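Local coordinates for protein DJ-1 homolog D (Arabidopsis thaliana, PDB 4OGG) that belongs to the DJ-1/PfpI family and carries two domains of that family, related in sequence, in one chain, at residues 8-16 / 44-52; 203-211 / 232-243. One frame throughout, in Å; residues are numbered along the deposited sequence.

Contact 1: residues 8-16 / 44-52; sequences LCGDYMEDY and SCPTAVHDF
Glu14 pairs in parallel with Ala48 in the first DJ-1/PfpI domain, just where the chain turns from strand 13-14 into helix 15-27. Backbone bonds set the register: Tyr12 N gives to Pro46 O (2.8 Å), Ala48 N to Met13 O, and Asp15 N to Ala48 O. Proline fits position 46 because its ring nitrogen has no hydrogen to give and the bond to Tyr12 uses its carbonyl; Ala48 is small enough for its methyl to sit at the edge of the Tyr12 ring.

Apolar contacts flank this pairing. Pro46 CG lies over one face of the Tyr12 ring, a CH-pi contact 4.1 Å from the centroid, and Met13 CE meets Cys45 CB at 4.0 Å. Methionine reaches that far because its chain stays extended beyond CG (chi2 -172°).

Among the polar side chains, Asp11 OD1 is salt-bridged to Lys39 and passes Pro46 CD at 3.5 Å, while OD2 accepts from Gln249 N of the second subunit. Thr47 OG1 is hydrogen-bonded to His64 O; Asp15 is hydrogen-bonded through OD2 to His64 ND1 and through OD1 to Tyr209 OH. Glu14 divides its carboxylate: OE2 caps helix 15-27 by accepting from Tyr16 N, while OE1, also hydrogen-bonded to His257, takes His50 N on its anti side at 2.8 Å, 17° out of the carboxylate plane.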
loop_
_atom_site.group_PDB
_atom_site.type_symbol
_atom_site.label_atom_id
_atom_site.label_comp_id
_atom_site.label_asym_id
_atom_site.label_seq_id
_atom_site.Cartn_x
_atom_site.Cartn_y
_atom_site.Cartn_z
ATOM N N LEU C 8 -27.226 3.543 7.677
ATOM C CA LEU C 8 -26.945 4.535 6.644
ATOM C C LEU C 8 -25.474 4.447 6.247
ATOM O O LEU C 8 -24.601 4.978 6.935
ATOM C CB LEU C 8 -27.276 5.929 7.174
ATOM C CG LEU C 8 -26.968 7.144 6.299
ATOM C CD1 LEU C 8 -27.667 7.016 4.953
ATOM C CD2 LEU C 8 -27.426 8.399 7.022
ATOM N N CYS C 9 -25.213 3.781 5.126
ATOM C CA CYS C 9 -23.851 3.580 4.633
ATOM C C CYS C 9 -23.413 4.562 3.556
ATOM O O CYS C 9 -24.228 5.264 2.956
ATOM C CB CYS C 9 -23.704 2.155 4.086
ATOM S SG CYS C 9 -24.146 0.855 5.254
ATOM N N GLY C 10 -22.104 4.589 3.318
ATOM C CA GLY C 10 -21.536 5.460 2.307
ATOM C C GLY C 10 -20.126 5.005 1.982
ATOM O O GLY C 10 -19.544 4.197 2.713
ATOM N N ASP C 11 -19.568 5.509 0.888
ATOM C CA ASP C 11 -18.214 5.130 0.514
ATOM C C ASP C 11 -17.220 5.685 1.527
ATOM O O ASP C 11 -17.287 6.851 1.914
ATOM C CB ASP C 11 -17.879 5.635 -0.892
ATOM C CG ASP C 11 -18.694 4.943 -1.969
ATOM O OD1 ASP C 11 -19.460 4.014 -1.636
ATOM O OD2 ASP C 11 -18.568 5.324 -3.149
ATOM N N TYR C 12 -16.307 4.821 1.953
ATOM C CA TYR C 12 -15.284 5.157 2.931
ATOM C C TYR C 12 -15.813 5.359 4.347
ATOM O O TYR C 12 -15.232 6.085 5.156
ATOM C CB TYR C 12 -14.455 6.347 2.441
ATOM C CG TYR C 12 -13.520 5.926 1.320
ATOM C CD1 TYR C 12 -12.471 5.039 1.567
ATOM C CD2 TYR C 12 -13.717 6.365 0.012
ATOM C CE1 TYR C 12 -11.638 4.595 0.540
ATOM C CE2 TYR C 12 -12.888 5.924 -1.028
ATOM C CZ TYR C 12 -11.854 5.041 -0.754
ATOM O OH TYR C 12 -11.039 4.593 -1.770
ATOM N N MET C 13 -16.931 4.704 4.648
ATOM C CA MET C 13 -17.455 4.746 6.006
ATOM C C MET C 13 -16.420 3.888 6.742
ATOM O O MET C 13 -15.727 3.084 6.111
ATOM C CB MET C 13 -18.841 4.093 6.061
ATOM C CG MET C 13 -18.878 2.653 5.583
ATOM S SD MET C 13 -20.566 2.017 5.456
ATOM C CE MET C 13 -20.344 0.745 4.248
ATOM N N GLU C 14 -16.289 4.045 8.054
ATOM C CA GLU C 14 -15.294 3.265 8.793
ATOM C C GLU C 14 -15.717 1.797 8.837
ATOM O O GLU C 14 -16.827 1.473 9.261
ATOM C CB GLU C 14 -15.122 3.837 10.204
ATOM C CG GLU C 14 -13.675 3.827 10.705
ATOM C CD GLU C 14 -13.176 2.448 11.101
ATOM O OE1 GLU C 14 -11.945 2.261 11.166
ATOM O OE2 GLU C 14 -14.004 1.553 11.371
ATOM N N ASP C 15 -14.820 0.917 8.396
ATOM C CA ASP C 15 -15.092 -0.519 8.321
ATOM C C ASP C 15 -15.672 -1.155 9.588
ATOM O O ASP C 15 -16.660 -1.883 9.518
ATOM C CB ASP C 15 -13.820 -1.267 7.886
ATOM C CG ASP C 15 -14.123 -2.579 7.175
ATOM O OD1 ASP C 15 -15.309 -2.839 6.871
ATOM O OD2 ASP C 15 -13.179 -3.350 6.906
ATOM N N TYR C 16 -15.066 -0.904 10.743
ATOM C CA TYR C 16 -15.595 -1.478 11.980
ATOM C C TYR C 16 -16.971 -0.910 12.313
ATOM O O TYR C 16 -17.864 -1.630 12.763
ATOM C CB TYR C 16 -14.685 -1.173 13.175
ATOM C CG TYR C 16 -13.464 -2.052 13.344
ATOM C CD1 TYR C 16 -13.373 -3.302 12.735
ATOM C CD2 TYR C 16 -12.425 -1.655 14.189
ATOM C CE1 TYR C 16 -12.278 -4.139 12.966
ATOM C CE2 TYR C 16 -11.337 -2.480 14.429
ATOM C CZ TYR C 16 -11.268 -3.715 13.819
ATOM O OH TYR C 16 -10.190 -4.529 14.077
ATOM N N SER C 44 -21.520 -2.525 -3.849
ATOM C CA SER C 44 -20.529 -2.458 -2.785
ATOM C C SER C 44 -20.032 -1.047 -2.511
ATOM O O SER C 44 -20.098 -0.163 -3.369
ATOM C CB SER C 44 -19.335 -3.354 -3.127
ATOM O OG SER C 44 -18.715 -2.928 -4.325
ATOM N N CYS C 45 -19.539 -0.853 -1.290
ATOM C CA CYS C 45 -18.988 0.423 -0.851
ATOM C C CYS C 45 -17.591 0.185 -0.309
ATOM O O CYS C 45 -17.381 -0.741 0.472
ATOM C CB CYS C 45 -19.792 1.015 0.307
ATOM S SG CYS C 45 -21.397 1.683 -0.067
ATOM N N PRO C 46 -16.613 0.998 -0.727
ATOM C CA PRO C 46 -15.280 0.765 -0.172
ATOM C C PRO C 46 -15.368 1.255 1.270
ATOM O O PRO C 46 -16.222 2.085 1.589
ATOM C CB PRO C 46 -14.389 1.665 -1.028
ATOM C CG PRO C 46 -15.303 2.801 -1.391
ATOM C CD PRO C 46 -16.594 2.078 -1.731
ATOM N N THR C 47 -14.516 0.743 2.150
ATOM C CA THR C 47 -14.534 1.201 3.534
ATOM C C THR C 47 -13.152 1.711 3.910
ATOM O O THR C 47 -12.173 1.433 3.220
ATOM C CB THR C 47 -14.919 0.077 4.522
ATOM O OG1 THR C 47 -13.923 -0.949 4.489
ATOM C CG2 THR C 47 -16.271 -0.528 4.149
ATOM N N ALA C 48 -13.082 2.459 5.004
ATOM C CA ALA C 48 -11.815 2.994 5.480
ATOM C C ALA C 48 -11.437 2.355 6.804
ATOM O O ALA C 48 -12.299 2.062 7.635
ATOM C CB ALA C 48 -11.919 4.505 5.655
ATOM N N VAL C 49 -10.143 2.121 6.981
ATOM C CA VAL C 49 -9.621 1.578 8.228
ATOM C C VAL C 49 -8.982 2.786 8.898
ATOM O O VAL C 49 -8.010 3.336 8.382
ATOM C CB VAL C 49 -8.523 0.509 7.985
ATOM C CG1 VAL C 49 -7.844 0.152 9.311
ATOM C CG2 VAL C 49 -9.127 -0.738 7.359
ATOM N N HIS C 50 -9.553 3.227 10.012
ATOM C CA HIS C 50 -9.009 4.366 10.740
ATOM C C HIS C 50 -8.384 3.844 12.016
ATOM O O HIS C 50 -9.077 3.471 12.964
ATOM C CB HIS C 50 -10.105 5.390 11.031
ATOM C CG HIS C 50 -10.497 6.193 9.828
ATOM N ND1 HIS C 50 -11.502 7.137 9.851
ATOM C CD2 HIS C 50 -9.989 6.214 8.573
ATOM C CE1 HIS C 50 -11.592 7.708 8.662
ATOM N NE2 HIS C 50 -10.686 7.166 7.868
ATOM N N ASP C 51 -7.057 3.809 12.013
ATOM C CA ASP C 51 -6.296 3.292 13.134
ATOM C C ASP C 51 -5.592 4.405 13.896
ATOM O O ASP C 51 -5.150 5.393 13.310
ATOM C CB ASP C 51 -5.265 2.287 12.618
ATOM C CG ASP C 51 -5.036 1.141 13.575
ATOM O OD1 ASP C 51 -4.140 0.315 13.305
ATOM O OD2 ASP C 51 -5.755 1.063 14.591
ATOM N N PHE C 52 -5.489 4.227 15.207
ATOM C CA PHE C 52 -4.840 5.199 16.076
ATOM C C PHE C 52 -3.456 4.683 16.448
ATOM O O PHE C 52 -3.226 4.208 17.561
ATOM C CB PHE C 52 -5.696 5.408 17.322
ATOM C CG PHE C 52 -7.120 5.768 17.011
ATOM C CD1 PHE C 52 -7.439 7.031 16.519
ATOM C CD2 PHE C 52 -8.136 4.829 17.161
ATOM C CE1 PHE C 52 -8.752 7.354 16.178
ATOM C CE2 PHE C 52 -9.453 5.141 16.823
ATOM C CZ PHE C 52 -9.761 6.406 16.330
#

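Contact 2: residues 203-211 / 232-243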
loop_
_atom_site.group_PDB
_atom_site.type_symbol
_atom_site.label_atom_id
_atom_site.label_comp_id
_atom_site.label_asym_id
_atom_site.label_seq_id
_atom_site.Cartn_x
_atom_site.Cartn_y
_atom_site.Cartn_z
ATOM N N GLY C 203 -3.545 -13.467 18.023
ATOM C CA GLY C 203 -2.193 -13.564 17.509
ATOM C C GLY C 203 -2.001 -12.611 16.346
ATOM O O GLY C 203 -2.970 -12.059 15.826
ATOM N N ASP C 204 -0.757 -12.413 15.927
ATOM C CA ASP C 204 -0.494 -11.515 14.817
ATOM C C ASP C 204 -1.176 -11.970 13.537
ATOM O O ASP C 204 -1.164 -13.153 13.187
ATOM C CB ASP C 204 1.010 -11.379 14.566
ATOM C CG ASP C 204 1.725 -10.652 15.686
ATOM O OD1 ASP C 204 1.039 -10.059 16.545
ATOM O OD2 ASP C 204 2.976 -10.667 15.700
ATOM N N TYR C 205 -1.779 -11.005 12.855
ATOM C CA TYR C 205 -2.459 -11.223 11.593
ATOM C C TYR C 205 -3.730 -12.058 11.629
ATOM O O TYR C 205 -4.072 -12.726 10.657
ATOM C CB TYR C 205 -1.466 -11.774 10.569
ATOM C CG TYR C 205 -0.286 -10.846 10.402
ATOM C CD1 TYR C 205 -0.446 -9.574 9.849
ATOM C CD2 TYR C 205 0.978 -11.211 10.855
ATOM C CE1 TYR C 205 0.622 -8.690 9.757
ATOM C CE2 TYR C 205 2.051 -10.336 10.767
ATOM C CZ TYR C 205 1.868 -9.079 10.219
ATOM O OH TYR C 205 2.934 -8.216 10.136
ATOM N N MET C 206 -4.430 -12.029 12.758
ATOM C CA MET C 206 -5.702 -12.725 12.832
ATOM C C MET C 206 -6.580 -11.834 11.947
ATOM O O MET C 206 -6.232 -10.674 11.710
ATOM C CB MET C 206 -6.208 -12.763 14.280
ATOM C CG MET C 206 -6.232 -11.420 14.972
ATOM S SD MET C 206 -6.539 -11.600 16.745
ATOM C CE MET C 206 -5.673 -10.166 17.360
ATOM N N GLU C 207 -7.692 -12.359 11.436
ATOM C CA GLU C 207 -8.547 -11.563 10.558
ATOM C C GLU C 207 -9.224 -10.414 11.310
ATOM O O GLU C 207 -9.812 -10.602 12.376
ATOM C CB GLU C 207 -9.596 -12.454 9.876
ATOM C CG GLU C 207 -9.892 -12.065 8.421
ATOM C CD GLU C 207 -10.806 -10.855 8.282
ATOM O OE1 GLU C 207 -10.777 -10.202 7.214
ATOM O OE2 GLU C 207 -11.564 -10.567 9.227
ATOM N N ASP C 208 -9.107 -9.227 10.722
ATOM C CA ASP C 208 -9.638 -7.959 11.230
ATOM C C ASP C 208 -11.070 -8.026 11.783
ATOM O O ASP C 208 -11.325 -7.614 12.917
ATOM C CB ASP C 208 -9.535 -6.931 10.092
ATOM C CG ASP C 208 -10.142 -5.587 10.434
ATOM O OD1 ASP C 208 -9.426 -4.710 10.976
ATOM O OD2 ASP C 208 -11.346 -5.408 10.141
ATOM N N TYR C 209 -12.008 -8.530 10.989
ATOM C CA TYR C 209 -13.394 -8.640 11.442
ATOM C C TYR C 209 -13.579 -9.744 12.475
ATOM O O TYR C 209 -14.304 -9.581 13.454
ATOM C CB TYR C 209 -14.336 -9.002 10.292
ATOM C CG TYR C 209 -14.703 -7.936 9.295
ATOM C CD1 TYR C 209 -14.720 -6.580 9.629
ATOM C CD2 TYR C 209 -15.157 -8.308 8.033
ATOM C CE1 TYR C 209 -15.192 -5.626 8.715
ATOM C CE2 TYR C 209 -15.627 -7.379 7.133
ATOM C CZ TYR C 209 -15.647 -6.044 7.470
ATOM O OH TYR C 209 -16.138 -5.153 6.549
ATOM N N GLU C 210 -12.935 -10.879 12.228
ATOM C CA GLU C 210 -13.084 -12.053 13.078
ATOM C C GLU C 210 -12.669 -11.915 14.527
ATOM O O GLU C 210 -13.096 -12.706 15.371
ATOM C CB GLU C 210 -12.404 -13.237 12.400
ATOM C CG GLU C 210 -13.004 -13.446 11.018
ATOM C CD GLU C 210 -12.304 -14.495 10.198
ATOM O OE1 GLU C 210 -12.580 -14.552 8.982
ATOM O OE2 GLU C 210 -11.490 -15.257 10.760
ATOM N N VAL C 211 -11.844 -10.923 14.829
ATOM C CA VAL C 211 -11.481 -10.702 16.218
ATOM C C VAL C 211 -12.393 -9.606 16.778
ATOM O O VAL C 211 -13.034 -9.790 17.810
ATOM C CB VAL C 211 -9.997 -10.269 16.391
ATOM C CG1 VAL C 211 -9.691 -9.039 15.548
ATOM C CG2 VAL C 211 -9.714 -9.981 17.870
ATOM N N LYS C 232 3.063 -11.825 24.465
ATOM C CA LYS C 232 2.570 -10.456 24.571
ATOM C C LYS C 232 1.727 -10.253 25.824
ATOM O O LYS C 232 1.120 -11.192 26.342
ATOM C CB LYS C 232 1.778 -10.071 23.318
ATOM C CG LYS C 232 2.657 -9.949 22.080
ATOM C CD LYS C 232 1.908 -9.370 20.893
ATOM C CE LYS C 232 2.836 -9.203 19.700
ATOM N NZ LYS C 232 2.147 -8.592 18.530
ATOM N N LYS C 233 1.698 -9.019 26.311
ATOM C CA LYS C 233 0.954 -8.698 27.520
ATOM C C LYS C 233 -0.124 -7.656 27.251
ATOM O O LYS C 233 -0.217 -7.112 26.149
ATOM C CB LYS C 233 1.917 -8.169 28.586
ATOM C CG LYS C 233 3.240 -8.931 28.667
ATOM C CD LYS C 233 3.035 -10.391 29.043
ATOM C CE LYS C 233 4.356 -11.150 29.033
ATOM N NZ LYS C 233 5.358 -10.556 29.962
ATOM N N ALA C 234 -0.938 -7.382 28.268
ATOM C CA ALA C 234 -2.002 -6.397 28.146
ATOM C C ALA C 234 -1.400 -5.083 27.665
ATOM O O ALA C 234 -0.320 -4.690 28.103
ATOM C CB ALA C 234 -2.688 -6.200 29.489
ATOM N N GLY C 235 -2.095 -4.412 26.754
ATOM C CA GLY C 235 -1.593 -3.154 26.237
ATOM C C GLY C 235 -0.903 -3.319 24.897
ATOM O O GLY C 235 -0.983 -2.437 24.041
ATOM N N ASP C 236 -0.213 -4.441 24.713
ATOM C CA ASP C 236 0.470 -4.697 23.453
ATOM C C ASP C 236 -0.565 -4.786 22.345
ATOM O O ASP C 236 -1.744 -5.030 22.603
ATOM C CB ASP C 236 1.260 -6.008 23.512
ATOM C CG ASP C 236 2.469 -5.920 24.419
ATOM O OD1 ASP C 236 3.221 -4.929 24.305
ATOM O OD2 ASP C 236 2.672 -6.844 25.235
ATOM N N ARG C 237 -0.126 -4.584 21.110
ATOM C CA ARG C 237 -1.038 -4.651 19.979
ATOM C C ARG C 237 -0.622 -5.722 18.983
ATOM O O ARG C 237 0.562 -6.040 18.843
ATOM C CB ARG C 237 -1.106 -3.299 19.269
ATOM C CG ARG C 237 -1.791 -2.211 20.076
ATOM C CD ARG C 237 -1.881 -0.919 19.284
ATOM N NE ARG C 237 -2.712 0.069 19.963
ATOM C CZ ARG C 237 -4.020 -0.063 20.157
ATOM N NH1 ARG C 237 -4.654 -1.143 19.720
ATOM N NH2 ARG C 237 -4.697 0.884 20.792
ATOM N N CYS C 238 -1.619 -6.288 18.314
ATOM C CA CYS C 238 -1.410 -7.308 17.296
ATOM C C CYS C 238 -1.893 -6.730 15.982
ATOM O O CYS C 238 -2.986 -6.166 15.914
ATOM C CB CYS C 238 -2.241 -8.559 17.579
ATOM S SG CYS C 238 -1.566 -9.721 18.767
ATOM N N PRO C 239 -1.080 -6.839 14.924
ATOM C CA PRO C 239 -1.533 -6.305 13.640
ATOM C C PRO C 239 -2.581 -7.293 13.129
ATOM O O PRO C 239 -2.562 -8.465 13.506
ATOM C CB PRO C 239 -0.260 -6.315 12.802
ATOM C CG PRO C 239 0.466 -7.530 13.327
ATOM C CD PRO C 239 0.291 -7.371 14.825
ATOM N N THR C 240 -3.510 -6.838 12.299
ATOM C CA THR C 240 -4.514 -7.756 11.786
ATOM C C THR C 240 -4.479 -7.796 10.270
ATOM O O THR C 240 -3.862 -6.945 9.626
ATOM C CB THR C 240 -5.939 -7.372 12.240
ATOM O OG1 THR C 240 -6.307 -6.110 11.669
ATOM C CG2 THR C 240 -6.006 -7.297 13.764
ATOM N N ALA C 241 -5.137 -8.799 9.706
ATOM C CA ALA C 241 -5.183 -8.949 8.265
ATOM C C ALA C 241 -6.610 -8.827 7.772
ATOM O O ALA C 241 -7.533 -9.378 8.374
ATOM C CB ALA C 241 -4.608 -10.308 7.854
ATOM N N ILE C 242 -6.790 -8.081 6.691
ATOM C CA ILE C 242 -8.102 -7.938 6.092
ATOM C C ILE C 242 -8.132 -8.900 4.916
ATOM O O ILE C 242 -7.363 -8.761 3.965
ATOM C CB ILE C 242 -8.350 -6.497 5.597
ATOM C CG1 ILE C 242 -8.630 -5.592 6.800
ATOM C CG2 ILE C 242 -9.503 -6.472 4.597
ATOM C CD1 ILE C 242 -8.979 -4.173 6.451
ATOM N N HIS C 243 -8.994 -9.904 5.006
ATOM C CA HIS C 243 -9.123 -10.878 3.937
ATOM C C HIS C 243 -10.414 -10.588 3.201
ATOM O O HIS C 243 -11.494 -10.539 3.798
ATOM C CB HIS C 243 -9.114 -12.296 4.510
ATOM C CG HIS C 243 -7.763 -12.737 4.985
ATOM N ND1 HIS C 243 -7.567 -13.887 5.719
ATOM C CD2 HIS C 243 -6.536 -12.189 4.809
ATOM C CE1 HIS C 243 -6.280 -14.031 5.973
ATOM N NE2 HIS C 243 -5.632 -13.015 5.431
#
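Pro239 CG rests over one face of the Tyr205 ring, a CH-pi contact 3.9 Å from the centroid and displaced toward the rim near CZ. The flat ring accepts the rigid pyrrolidine well, and Arg282 adds a cation-pi contact to the same tyrosine. Two apolar contacts lie apart from it: Met206, on the sheet face of Thr240, brings CE to Cys238 CB at 3.8 Å, and Ile242 CG1 lies alongside Asp208 CB, the two side chains pointing the same way.

Between these contacts the backbones pair in parallel. Tyr205 N donates to Pro239 O, Ala241 N to Met206 O, and Asp208 N to Ala241 O at 2.8 Å.

Farther out, Lys232, long and extended, brings NZ to the syn lone pair of Asp204 OD1 in a 2.7 Å salt bridge and also donates to Arg237 O, joining the loop before strand 206-207 to strand 237-244. At the other end Glu207 bends at chi2 (-78°), and OE2 accepts from Tyr209 N at 2.7 Å and weakly from Glu210 N. His64 is a partner of OE1, whose anti lone pair receives His243 N (2.9 Å, 174°).

Glu207 thus N-caps helix 208-221 while holding the backbone of His243, whose NE2 is hydrogen-bonded to Glu253 and whose ND1 is hydrogen-bonded to OZ2 of the modified cysteine at position 311, the modified-cysteine site of the second DJ-1/PfpI domain.

In the fold
Contacts 1 and 2 are equivalent pieces of the two DJ-1/PfpI domains, following one another along the chain with centres about 19 Å apart. They meet directly where the domains join: Asp15 OD1 lies 2.5 Å from Tyr209 OH, Tyr16 OH lies 3.2 Å from Asp208 OD1, both probable hydrogen bonds, and Val49 CG2 packs on Ile242 CD1 at 3.6 Å. The exchange is reciprocal: Glu14 OE1 takes both His50 N and His257 NE2 of the second domain, and Glu207 OE1 both His243 N and His64 NE2 of the first. His50 and His243 are in turn hydrogen-bonded through ND1 to OZ2 of the modified cysteines at positions 118 and 311, respectively.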